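Long-range contacts in serine repeat antigen 5 (Plasmodium falciparum, PDB 6X42), which is a papain-family protein of the malaria parasite, probably a pseudo-enzyme whose zymogen-like form keeps the cysteine-protease fold: residues E45-C50 against N244-Y249; I190-A195 against D218-I223. All blocks are in the same frame, centred on the assembly; numbering follows the deposited sequence. Where two conformers were deposited one is given.

Contact 1: E45-C50 against N244-Y249; sequences EDQGNC and NSWGPY
Gly247 N donates to Glu45 O (2.9 Å) and Gln47 N to Ser245 O (2.8 Å), making a single beta bridge that pairs Asp46 with Trp246 between two irregular loops. The Gln47 bond is nearly straight, 172° at the hydrogen, and the Gly247 bond is the more bent of the two. One water prolongs the pairing, accepting from Glu45 N and donating to Asn244 O, both at 2.8 Å.

Gln47 has CG between its own N and carbonyl carbon (chi1 72°), and the chain, extended beyond that, runs beside the indole. Its CD reaches the ring edge in plane, 3.7 Å from Trp246 NE1, with amide and ring planes 68° apart. Two bonds fix the rotation of the amide: Ser245 OG donates to Gln47 OE1 over 2.7 Å, and Gln47 NE2 donates to Cys50 O over 2.9 Å. Lying six residues before Ser53, Gln47 probably matches the oxyanion-hole glutamine of papain, with Ser53 where papain has its cysteine nucleophile. Trp246 probably corresponds to the tryptophan beside papain's His-Asn pair; Asn244 ND2 lies over one face of the Trp246 indole, offset toward the rim. Asp46 OD1 accepts from Gly48 N (2.9 Å) in an Asx turn, while Glu45 OE2 makes salt bridges with Lys75 and Lys59.

Contact 2: I190-A195 against D218-I223; sequences IAYIKA and DHAVNI. With EDO (1,2-ethanediol), chain F.
Ala191 and Val221 form a hydrogen-bonded antiparallel pair, with Ala191 N to Val221 O at 2.9 Å and Val221 N to Ala191 O at 2.8 Å; the short strand segments run at 135°, 45° from exactly antiparallel, a marked twist. At the other end the ladder is broken by a classic beta bulge. Ile193 O accepts twice, from His219 N at 3.0 Å and from Asp218 N at 2.9 Å; the His219 bond is the more bent, 133° at the hydrogen against a nearly straight one from Asp218. Asp218 CG stands between its own N and carbonyl carbon (chi1 64°), which brings the syn lone pair of OD1 to Ala195 N at 2.8 Å and ties down the turn leaving the strand. A 1,2-ethanediol donates to Asp218 O.

On one face of the sheet Ala220 CB lies over the Tyr192 ring, offset toward its rim and 3.8 Å from CZ, a CH-pi contact. On the other, Ile193 CG1 meets the His219 ring at its edge, 4.2 Å from CD2, and Ile193 CD1 packs on Val221 CG1 at 4.0 Å. His219 NE2 is held by Asn244 OD1, an arrangement consistent with the His-Asn pair of papain. Helix 53-68 backs the Ala220 and Asn222 face, with Ala220 N hydrogen-bonded to Ser53 OG; strand 273-280 flanks 190-193, and strand 236-243 flanks 219-223.

Overall arrangement
The centres of contacts 1 and 2 lie about 13 Å apart within one papain-family domain, and contact 2 is nested along the chain inside the loop closed by contact 1. Segment 45-50 leads into helix 53-68, which also packs on the paired strands of contact 2. Strand 219-230 pairs with strand 236-243, whose end opens into 244-249. The contacts meet at His219: its CE1 lies 3.5 Å from Gln47 OE1 and 3.3 Å from Trp246 NE1. Together with Ser53 and Asn244 this probably gathers the counterparts of papain's oxyanion-hole, nucleophile, histidine and asparagine positions at one site, consistent with an active-site architecture retained in a pseudo-zymogen.

Contact 1: E45-C50 against N244-Y249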
loop_
_atom_site.group_PDB
_atom_site.type_symbol
_atom_site.label_atom_id
_atom_site.label_comp_id
_atom_site.label_asym_id
_atom_site.label_seq_id
_atom_site.Cartn_x
_atom_site.Cartn_y
_atom_site.Cartn_z
ATOM N N GLU A 45 0.708 -3.592 -11.032
ATOM C CA GLU A 45 -0.146 -2.793 -11.903
ATOM C C GLU A 45 0.560 -1.505 -12.320
ATOM O O GLU A 45 1.593 -1.132 -11.775
ATOM C CB GLU A 45 -1.493 -2.525 -11.227
ATOM C CG GLU A 45 -2.224 -3.838 -10.927
ATOM C CD GLU A 45 -3.622 -3.668 -10.379
ATOM O OE1 GLU A 45 -4.384 -2.863 -10.931
ATOM O OE2 GLU A 45 -3.981 -4.362 -9.415
ATOM N N ASP A 46 0.001 -0.858 -13.349
ATOM C CA ASP A 46 0.536 0.366 -13.946
ATOM C C ASP A 46 -0.544 1.436 -13.910
ATOM O O ASP A 46 -1.525 1.373 -14.663
ATOM C CB ASP A 46 1.004 0.090 -15.384
ATOM C CG ASP A 46 1.721 1.262 -16.052
ATOM O OD1 ASP A 46 1.744 2.380 -15.493
ATOM O OD2 ASP A 46 2.242 1.031 -17.180
ATOM N N GLN A 47 -0.377 2.426 -13.035
ATOM C CA GLN A 47 -1.325 3.526 -12.908
ATOM C C GLN A 47 -1.312 4.477 -14.107
ATOM O O GLN A 47 -2.216 5.321 -14.234
ATOM C CB GLN A 47 -1.056 4.314 -11.640
ATOM C CG GLN A 47 0.196 5.152 -11.681
ATOM C CD GLN A 47 0.516 5.801 -10.353
ATOM O OE1 GLN A 47 0.984 5.158 -9.413
ATOM N NE2 GLN A 47 0.249 7.090 -10.255
ATOM N N GLY A 48 -0.315 4.377 -14.978
ATOM C CA GLY A 48 -0.247 5.275 -16.116
ATOM C C GLY A 48 -0.020 6.707 -15.673
ATOM O O GLY A 48 0.540 6.980 -14.609
ATOM N N ASN A 49 -0.505 7.639 -16.480
ATOM C CA ASN A 49 -0.187 9.051 -16.283
ATOM C C ASN A 49 -1.303 9.823 -15.573
ATOM O O ASN A 49 -1.660 10.935 -15.961
ATOM C CB ASN A 49 0.195 9.681 -17.616
ATOM C CG ASN A 49 1.487 9.097 -18.190
ATOM O OD1 ASN A 49 2.307 8.534 -17.462
ATOM N ND2 ASN A 49 1.674 9.222 -19.501
ATOM N N CYS A 50 -1.845 9.236 -14.504
ATOM C CA CYS A 50 -2.724 9.909 -13.563
ATOM C C CYS A 50 -2.177 9.680 -12.161
ATOM O O CYS A 50 -1.439 8.719 -11.917
ATOM C CB CYS A 50 -4.169 9.388 -13.607
ATOM S SG CYS A 50 -5.066 9.775 -15.122
ATOM N N ASN A 244 5.524 -0.731 -5.963
ATOM C CA ASN A 244 5.061 0.465 -6.658
ATOM C C ASN A 244 4.004 0.072 -7.683
ATOM O O ASN A 244 3.786 -1.111 -7.945
ATOM C CB ASN A 244 6.253 1.175 -7.312
ATOM C CG ASN A 244 6.049 2.665 -7.517
ATOM O OD1 ASN A 244 4.976 3.219 -7.292
ATOM N ND2 ASN A 244 7.115 3.318 -7.964
ATOM N N SER A 245 3.356 1.083 -8.266
ATOM C CA SER A 245 2.281 0.931 -9.233
ATOM C C SER A 245 2.631 1.595 -10.569
ATOM O O SER A 245 1.783 2.233 -11.210
ATOM C CB SER A 245 0.948 1.437 -8.684
ATOM O OG SER A 245 1.050 2.737 -8.145
ATOM N N TRP A 246 3.888 1.432 -10.988
ATOM C CA TRP A 246 4.395 1.980 -12.243
ATOM C C TRP A 246 4.700 0.869 -13.238
ATOM O O TRP A 246 5.483 1.054 -14.183
ATOM C CB TRP A 246 5.603 2.885 -12.004
ATOM C CG TRP A 246 5.295 4.155 -11.242
ATOM C CD1 TRP A 246 4.071 4.659 -10.920
ATOM C CD2 TRP A 246 6.256 5.074 -10.711
ATOM N NE1 TRP A 246 4.215 5.824 -10.198
ATOM C CE2 TRP A 246 5.546 6.106 -10.070
ATOM C CE3 TRP A 246 7.657 5.117 -10.711
ATOM C CZ2 TRP A 246 6.189 7.159 -9.415
ATOM C CZ3 TRP A 246 8.283 6.167 -10.081
ATOM C CH2 TRP A 246 7.551 7.171 -9.437
ATOM N N GLY A 247 4.059 -0.280 -13.053
ATOM C CA GLY A 247 4.203 -1.395 -13.949
ATOM C C GLY A 247 5.382 -2.279 -13.612
ATOM O O GLY A 247 6.247 -1.937 -12.801
ATOM N N PRO A 248 5.428 -3.454 -14.243
ATOM C CA PRO A 248 6.434 -4.466 -13.891
ATOM C C PRO A 248 7.802 -4.256 -14.516
ATOM O O PRO A 248 8.704 -5.059 -14.262
ATOM C CB PRO A 248 5.798 -5.760 -14.399
ATOM C CG PRO A 248 4.981 -5.310 -15.597
ATOM C CD PRO A 248 4.414 -3.973 -15.173
ATOM N N TYR A 249 8.012 -3.201 -15.288
ATOM C CA TYR A 249 9.322 -2.875 -15.844
ATOM C C TYR A 249 10.002 -1.734 -15.103
ATOM O O TYR A 249 11.152 -1.396 -15.421
ATOM C CB TYR A 249 9.211 -2.631 -17.363
ATOM C CG TYR A 249 8.530 -3.799 -18.025
ATOM C CD1 TYR A 249 9.193 -4.997 -18.219
ATOM C CD2 TYR A 249 7.201 -3.716 -18.419
ATOM C CE1 TYR A 249 8.533 -6.089 -18.823
ATOM C CE2 TYR A 249 6.553 -4.766 -18.988
ATOM C CZ TYR A 249 7.209 -5.951 -19.183
ATOM O OH TYR A 249 6.527 -6.987 -19.777
HETATM O O HOH W 1 1.403 -2.523 -8.518
#

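Contact 2: I190-A195 against D218-I223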
loop_
_atom_site.group_PDB
_atom_site.type_symbol
_atom_site.label_atom_id
_atom_site.label_comp_id
_atom_site.label_asym_id
_atom_site.label_seq_id
_atom_site.Cartn_x
_atom_site.Cartn_y
_atom_site.Cartn_z
ATOM N N ILE A 190 0.148 0.386 3.758
ATOM C CA ILE A 190 0.255 1.513 2.846
ATOM C C ILE A 190 1.379 2.397 3.363
ATOM O O ILE A 190 1.468 2.627 4.574
ATOM C CB ILE A 190 -1.077 2.280 2.804
ATOM C CG1 ILE A 190 -2.247 1.373 2.419
ATOM C CG2 ILE A 190 -0.944 3.483 1.865
ATOM C CD1 ILE A 190 -3.606 1.974 2.800
ATOM N N ALA A 191 2.242 2.878 2.474
ATOM C CA ALA A 191 3.300 3.801 2.877
ATOM C C ALA A 191 3.304 5.004 1.958
ATOM O O ALA A 191 3.042 4.870 0.754
ATOM C CB ALA A 191 4.689 3.139 2.860
ATOM N N TYR A 192 3.642 6.167 2.487
ATOM C CA TYR A 192 3.736 7.408 1.692
ATOM C C TYR A 192 5.195 7.778 1.520
ATOM O O TYR A 192 5.909 7.690 2.469
ATOM C CB TYR A 192 2.942 8.571 2.289
ATOM C CG TYR A 192 1.638 8.748 1.561
ATOM C CD1 TYR A 192 0.473 8.178 2.037
ATOM C CD2 TYR A 192 1.590 9.389 0.336
ATOM C CE1 TYR A 192 -0.717 8.291 1.344
ATOM C CE2 TYR A 192 0.409 9.507 -0.375
ATOM C CZ TYR A 192 -0.752 8.961 0.136
ATOM O OH TYR A 192 -1.923 9.069 -0.552
ATOM N N ILE A 193 5.582 8.116 0.306
ATOM C CA ILE A 193 6.898 8.611 -0.058
ATOM C C ILE A 193 6.723 9.846 -0.937
ATOM O O ILE A 193 5.634 10.159 -1.411
ATOM C CB ILE A 193 7.743 7.542 -0.791
ATOM C CG1 ILE A 193 7.125 7.147 -2.143
ATOM C CG2 ILE A 193 7.896 6.308 0.093
ATOM C CD1 ILE A 193 8.066 6.292 -2.999
ATOM N N LYS A 194 7.823 10.554 -1.169
ATOM C CA LYS A 194 7.851 11.606 -2.179
ATOM C C LYS A 194 8.334 10.971 -3.479
ATOM O O LYS A 194 9.429 10.396 -3.526
ATOM C CB LYS A 194 8.722 12.791 -1.753
ATOM C CG LYS A 194 8.317 14.092 -2.462
ATOM C CD LYS A 194 9.006 15.315 -1.886
ATOM C CE LYS A 194 8.355 16.597 -2.362
ATOM N NZ LYS A 194 9.089 17.775 -1.826
ATOM N N ALA A 195 7.505 11.056 -4.525
ATOM C CA ALA A 195 7.784 10.333 -5.767
ATOM C C ALA A 195 9.147 10.708 -6.337
ATOM O O ALA A 195 9.835 9.858 -6.923
ATOM C CB ALA A 195 6.697 10.601 -6.810
ATOM N N ASP A 218 3.938 12.490 -1.380
ATOM C CA ASP A 218 2.926 12.722 -2.403
ATOM C C ASP A 218 2.561 11.482 -3.197
ATOM O O ASP A 218 1.771 11.607 -4.133
ATOM C CB ASP A 218 3.360 13.855 -3.359
ATOM C CG ASP A 218 4.618 13.512 -4.146
ATOM O OD1 ASP A 218 5.070 12.343 -4.078
ATOM O OD2 ASP A 218 5.147 14.412 -4.837
ATOM N N HIS A 219 3.028 10.289 -2.819
ATOM C CA HIS A 219 2.844 9.101 -3.637
ATOM C C HIS A 219 2.746 7.914 -2.698
ATOM O O HIS A 219 3.594 7.736 -1.822
ATOM C CB HIS A 219 4.039 8.977 -4.606
ATOM C CG HIS A 219 3.970 7.785 -5.494
ATOM N ND1 HIS A 219 3.054 7.658 -6.514
ATOM C CD2 HIS A 219 4.734 6.671 -5.526
ATOM C CE1 HIS A 219 3.231 6.488 -7.097
ATOM N NE2 HIS A 219 4.239 5.865 -6.512
ATOM N N ALA A 220 1.701 7.125 -2.883
ATOM C CA ALA A 220 1.443 5.968 -2.045
ATOM C C ALA A 220 1.986 4.695 -2.687
ATOM O O ALA A 220 1.814 4.472 -3.880
ATOM C CB ALA A 220 -0.047 5.797 -1.791
ATOM N N VAL A 221 2.673 3.891 -1.872
ATOM C CA VAL A 221 3.250 2.607 -2.228
ATOM C C VAL A 221 2.860 1.617 -1.130
ATOM O O VAL A 221 2.080 1.948 -0.247
ATOM C CB VAL A 221 4.777 2.702 -2.410
ATOM C CG1 VAL A 221 5.120 3.593 -3.599
ATOM C CG2 VAL A 221 5.443 3.214 -1.134
ATOM N N ASN A 222 3.365 0.380 -1.195
ATOM C CA ASN A 222 3.114 -0.579 -0.121
ATOM C C ASN A 222 4.434 -1.156 0.351
ATOM O O ASN A 222 5.269 -1.557 -0.462
ATOM C CB ASN A 222 2.204 -1.718 -0.574
ATOM C CG ASN A 222 0.839 -1.230 -1.007
ATOM O OD1 ASN A 222 0.603 -0.995 -2.195
ATOM N ND2 ASN A 222 -0.059 -1.035 -0.038
ATOM N N ILE A 223 4.599 -1.263 1.667
ATOM C CA ILE A 223 5.663 -2.094 2.220
ATOM C C ILE A 223 5.115 -3.503 2.333
ATOM O O ILE A 223 4.036 -3.714 2.904
ATOM C CB ILE A 223 6.174 -1.557 3.563
ATOM C CG1 ILE A 223 6.822 -0.187 3.382
ATOM C CG2 ILE A 223 7.159 -2.550 4.176
ATOM C CD1 ILE A 223 7.125 0.523 4.696
HETATM C C1 EDO F . 3.079 11.888 -7.815
HETATM O O1 EDO F . 2.109 12.232 -6.820
HETATM C C2 EDO F . 3.287 13.079 -8.732
HETATM O O2 EDO F . 2.013 13.442 -9.269
#